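Local structure of 2-hydroxyisobutanoyl-CoA mutase large subunit (Aquincola tertiaricarbonis, 4R3U) at residues R99-F104 / S126-M131. The protein forms, with its small cobalamin-binding partner subunit, a B12-dependent mutase that interconverts 2-hydroxyisobutanoyl-CoA and (3S)-3-hydroxybutanoyl-CoA. Residues are numbered along the deposited sequence; the frame is centred on the assembly and turned at random.
With 5AD (5'-deoxyadenosine), chain G.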
ATOM      1  N   ARG A  99     -17.430  -2.733  -1.385  1.00 20.27           N
ATOM      2  CA  ARG A  99     -18.333  -3.863  -1.220  1.00 20.66           C
ATOM      3  C   ARG A  99     -17.579  -5.121  -0.725  1.00 24.40           C
ATOM      4  O   ARG A  99     -16.997  -5.883  -1.516  1.00 21.94           O
ATOM      5  CB  ARG A  99     -19.033  -4.104  -2.555  1.00 19.36           C
ATOM      6  CG  ARG A  99     -20.128  -5.142  -2.500  1.00 26.76           C
ATOM      7  CD  ARG A  99     -20.552  -5.600  -3.876  1.00 20.84           C
ATOM      8  NE  ARG A  99     -20.937  -4.495  -4.756  1.00 23.72           N
ATOM      9  CZ  ARG A  99     -22.114  -3.882  -4.725  1.00 32.02           C
ATOM     10  NH1 ARG A  99     -23.036  -4.243  -3.844  1.00 27.37           N
ATOM     11  NH2 ARG A  99     -22.372  -2.896  -5.566  1.00 20.76           N
ATOM     12  N   GLN A 100     -17.612  -5.311   0.614  1.00 22.77           N
ATOM     13  CA  GLN A 100     -16.970  -6.395   1.341  1.00 21.50           C
ATOM     14  C   GLN A 100     -17.856  -7.629   1.484  1.00 25.83           C
ATOM     15  O   GLN A 100     -19.031  -7.513   1.867  1.00 27.36           O
ATOM     16  CB  GLN A 100     -16.524  -5.909   2.732  1.00 21.67           C
ATOM     17  CG  GLN A 100     -15.481  -4.812   2.711  1.00 14.41           C
ATOM     18  CD  GLN A 100     -14.196  -5.211   2.047  1.00 21.18           C
ATOM     19  OE1 GLN A 100     -13.841  -4.694   0.991  1.00 17.61           O
ATOM     20  NE2 GLN A 100     -13.458  -6.116   2.665  1.00 19.24           N
ATOM     21  N   ILE A 101     -17.272  -8.819   1.233  1.00 22.89           N
ATOM     22  CA  ILE A 101     -17.974 -10.106   1.371  1.00 22.28           C
ATOM     23  C   ILE A 101     -18.305 -10.336   2.851  1.00 24.88           C
ATOM     24  O   ILE A 101     -17.479 -10.073   3.729  1.00 24.83           O
ATOM     25  CB  ILE A 101     -17.141 -11.312   0.829  1.00 23.06           C
ATOM     26  CG1 ILE A 101     -16.794 -11.237  -0.652  1.00 22.25           C
ATOM     27  CG2 ILE A 101     -17.776 -12.603   1.189  1.00 20.76           C
ATOM     28  CD1 ILE A 101     -15.386 -11.804  -0.920  1.00 18.24           C
ATOM     29  N   ALA A 102     -19.507 -10.845   3.103  1.00 23.08           N
ATOM     30  CA  ALA A 102     -20.023 -11.221   4.418  1.00 22.83           C
ATOM     31  C   ALA A 102     -20.821 -12.524   4.220  1.00 24.39           C
ATOM     32  O   ALA A 102     -21.606 -12.633   3.266  1.00 22.16           O
ATOM     33  CB  ALA A 102     -20.927 -10.120   4.976  1.00 23.39           C
ATOM     34  N   GLY A 103     -20.592 -13.498   5.099  1.00 21.66           N
ATOM     35  CA  GLY A 103     -21.312 -14.755   5.023  1.00 21.32           C
ATOM     36  C   GLY A 103     -20.857 -15.762   6.043  1.00 24.66           C
ATOM     37  O   GLY A 103     -19.695 -16.160   6.046  1.00 25.49           O
ATOM     38  N   PHE A 104     -21.774 -16.164   6.928  1.00 22.16           N
ATOM     39  CA  PHE A 104     -21.609 -17.178   7.975  1.00 21.23           C
ATOM     40  C   PHE A 104     -22.917 -17.371   8.718  1.00 24.68           C
ATOM     41  O   PHE A 104     -23.736 -16.450   8.792  1.00 24.58           O
ATOM     42  CB  PHE A 104     -20.456 -16.878   8.951  1.00 21.32           C
ATOM     43  CG  PHE A 104     -20.543 -15.567   9.693  1.00 22.10           C
ATOM     44  CD1 PHE A 104     -19.953 -14.418   9.176  1.00 24.09           C
ATOM     45  CD2 PHE A 104     -21.163 -15.489  10.937  1.00 22.43           C
ATOM     46  CE1 PHE A 104     -20.041 -13.206   9.858  1.00 24.47           C
ATOM     47  CE2 PHE A 104     -21.221 -14.287  11.631  1.00 23.88           C
ATOM     48  CZ  PHE A 104     -20.666 -13.153  11.086  1.00 23.17           C
ATOM     49  N   SER A 126     -22.194  -7.455  -0.206  1.00 21.89           N
ATOM     50  CA  SER A 126     -21.728  -8.653  -0.890  1.00 21.70           C
ATOM     51  C   SER A 126     -22.032  -9.830   0.030  1.00 23.80           C
ATOM     52  O   SER A 126     -21.806  -9.746   1.234  1.00 24.02           O
ATOM     53  CB  SER A 126     -20.238  -8.582  -1.236  1.00 23.13           C
ATOM     54  OG  SER A 126     -19.760  -9.792  -1.814  1.00 25.59           O
ATOM     55  N   THR A 127     -22.557 -10.909  -0.518  1.00 21.54           N
ATOM     56  CA  THR A 127     -22.916 -12.069   0.287  1.00 20.90           C
ATOM     57  C   THR A 127     -22.295 -13.347  -0.268  1.00 23.56           C
ATOM     58  O   THR A 127     -22.470 -13.660  -1.458  1.00 22.81           O
ATOM     59  CB  THR A 127     -24.453 -12.218   0.362  1.00 25.97           C
ATOM     60  OG1 THR A 127     -25.097 -10.929   0.337  1.00 23.58           O
ATOM     61  CG2 THR A 127     -24.909 -13.073   1.558  1.00 23.88           C
ATOM     62  N   ASP A 128     -21.569 -14.072   0.602  1.00 21.09           N
ATOM     63  CA  ASP A 128     -21.019 -15.396   0.353  1.00 20.92           C
ATOM     64  C   ASP A 128     -21.821 -16.429   1.087  1.00 23.02           C
ATOM     65  O   ASP A 128     -22.186 -16.241   2.243  1.00 24.05           O
ATOM     66  CB  ASP A 128     -19.528 -15.504   0.679  1.00 22.10           C
ATOM     67  CG  ASP A 128     -18.709 -15.152  -0.550  1.00 24.97           C
ATOM     68  OD1 ASP A 128     -19.195 -14.319  -1.362  1.00 23.91           O
ATOM     69  OD2 ASP A 128     -17.541 -15.647  -0.658  1.00 20.48           O
ATOM     70  N   PHE A 129     -22.104 -17.522   0.404  1.00 20.45           N
ATOM     71  CA  PHE A 129     -22.972 -18.607   0.875  1.00 19.97           C
ATOM     72  C   PHE A 129     -22.191 -19.851   1.264  1.00 25.81           C
ATOM     73  O   PHE A 129     -21.041 -20.021   0.850  1.00 25.57           O
ATOM     74  CB  PHE A 129     -24.035 -18.918  -0.195  1.00 20.20           C
ATOM     75  CG  PHE A 129     -24.852 -17.689  -0.565  1.00 20.21           C
ATOM     76  CD1 PHE A 129     -26.003 -17.354   0.150  1.00 21.63           C
ATOM     77  CD2 PHE A 129     -24.435 -16.836  -1.585  1.00 19.45           C
ATOM     78  CE1 PHE A 129     -26.716 -16.186  -0.143  1.00 21.71           C
ATOM     79  CE2 PHE A 129     -25.136 -15.660  -1.859  1.00 21.70           C
ATOM     80  CZ  PHE A 129     -26.286 -15.353  -1.150  1.00 20.63           C
ATOM     81  N   ASP A 130     -22.796 -20.700   2.106  1.00 23.23           N
ATOM     82  CA  ASP A 130     -22.160 -21.931   2.502  1.00 22.39           C
ATOM     83  C   ASP A 130     -22.193 -22.957   1.338  1.00 27.58           C
ATOM     84  O   ASP A 130     -22.896 -22.751   0.341  1.00 28.03           O
ATOM     85  CB  ASP A 130     -22.788 -22.474   3.791  1.00 23.79           C
ATOM     86  CG  ASP A 130     -24.241 -22.867   3.731  1.00 28.01           C
ATOM     87  OD1 ASP A 130     -24.782 -22.975   2.619  1.00 29.34           O
ATOM     88  OD2 ASP A 130     -24.809 -23.160   4.787  1.00 34.09           O
ATOM     89  N   MET A 131     -21.468 -24.058   1.497  1.00 23.36           N
ATOM     90  CA  MET A 131     -21.400 -25.116   0.508  1.00 23.94           C
ATOM     91  C   MET A 131     -22.738 -25.732   0.181  1.00 27.44           C
ATOM     92  O   MET A 131     -23.032 -25.808  -1.009  1.00 27.97           O
ATOM     93  CB  MET A 131     -20.350 -26.171   0.884  1.00 26.48           C
ATOM     94  CG  MET A 131     -18.928 -25.650   0.912  1.00 28.25           C
ATOM     95  SD  MET A 131     -18.515 -24.516  -0.444  1.00 30.73           S
ATOM     96  CE  MET A 131     -18.510 -25.560  -1.857  1.00 27.14           C
TER
HETATM   97  N1  5AD G 803     -16.778 -13.762   4.676  0.50 17.93           N
HETATM   98  C2  5AD G 803     -15.839 -12.923   4.079  0.50 20.21           C
HETATM   99  N3  5AD G 803     -15.027 -13.434   3.035  0.50 23.69           N
HETATM  100  C4  5AD G 803     -15.243 -14.689   2.586  0.50 26.69           C
HETATM  101  N9  5AD G 803     -14.648 -15.424   1.642  0.50 27.68           N
HETATM  102  C8  5AD G 803     -15.318 -16.576   1.548  0.50 27.15           C
HETATM  103  N7  5AD G 803     -16.262 -16.613   2.472  0.50 26.55           N
HETATM  104  C5  5AD G 803     -16.237 -15.437   3.110  0.50 26.02           C
HETATM  105  C6  5AD G 803     -16.984 -14.966   4.121  0.50 21.43           C
HETATM  106  N6  5AD G 803     -17.884 -15.807   4.602  0.50 21.65           N
HETATM  107  C1' 5AD G 803     -13.694 -15.037   0.589  0.50 27.53           C
HETATM  108  C2' 5AD G 803     -12.314 -14.703   1.037  0.50 28.76           C
HETATM  109  C3' 5AD G 803     -11.487 -15.166  -0.151  0.50 31.13           C
HETATM  110  C4' 5AD G 803     -12.474 -15.756  -1.159  0.50 30.21           C
HETATM  111  C5' 5AD G 803     -11.913 -17.051  -1.733  0.50 30.69           C
HETATM  112  O4' 5AD G 803     -13.552 -16.125  -0.337  0.50 28.07           O
HETATM  113  O2' 5AD G 803     -12.199 -13.278   1.147  0.50 27.47           O
HETATM  114  O3' 5AD G 803     -10.779 -14.039  -0.702  0.50 32.43           O
HETATM  115  O   HOH W   1     -21.497  -7.240   2.652  1.00 22.97           O
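In the TIM barrel of this mutase, Ala102 and Thr127 pair in parallel on neighbouring strands of a beta-alpha-beta unit, and the C-terminal ends of these strands help line the substrate and 5'-deoxyadenosine pocket. Two backbone bonds join the strands: Ala102 N gives a bent one to Ser126 O (3.2 Å, 136° at the hydrogen), and Asp128 N a straighter one to Ala102 O (3.0 Å, 163°). Ala102 O also receives the CA-H of Thr127. Just before this, a water bridges Gln100 O and Ser126 N. The side chains of Ala102 and Thr127 face helix 107-119, where both meet Phe114; those of Ile101, Ser126 and Asp128 line the pocket.

Ile101 packs between Ser126, Asp128 and the nucleoside. Its two branches part at CB: CG1 runs past the hydroxyl of Ser126, with OG 3.5 Å from CG1, while Ile101 CG2, anti to the backbone N, makes a close, probably tight approach to the Asp128 carboxylate, 3.2 Å from Asp128 CG. Ile101 CB lies 3.7 Å from N3 of the adenine, and its CD1 reaches the ribose. An alanine at Ile101 would remove both branches and is likely to open a gap beside the ribose and let the Asp128 carboxylate turn more easily. The Asp128 carboxylate divides its oxygens: OD1 hydrogen-bonds to Thr178 OG1, whereas OD2 lies 3.3 Å from C8 of the adenine; the residue also binds (3S)-3-hydroxybutanoyl-CoA. Earlier on the strand, Arg99 lays CG 3.7 Å from Ser126 CB, and its NH2 hydrogen-bonds to the bound acyl-CoA. With one oxygen anchored by Thr178, Asp128 is probably held in a defined orientation, consistent with its inferred importance for stereospecificity.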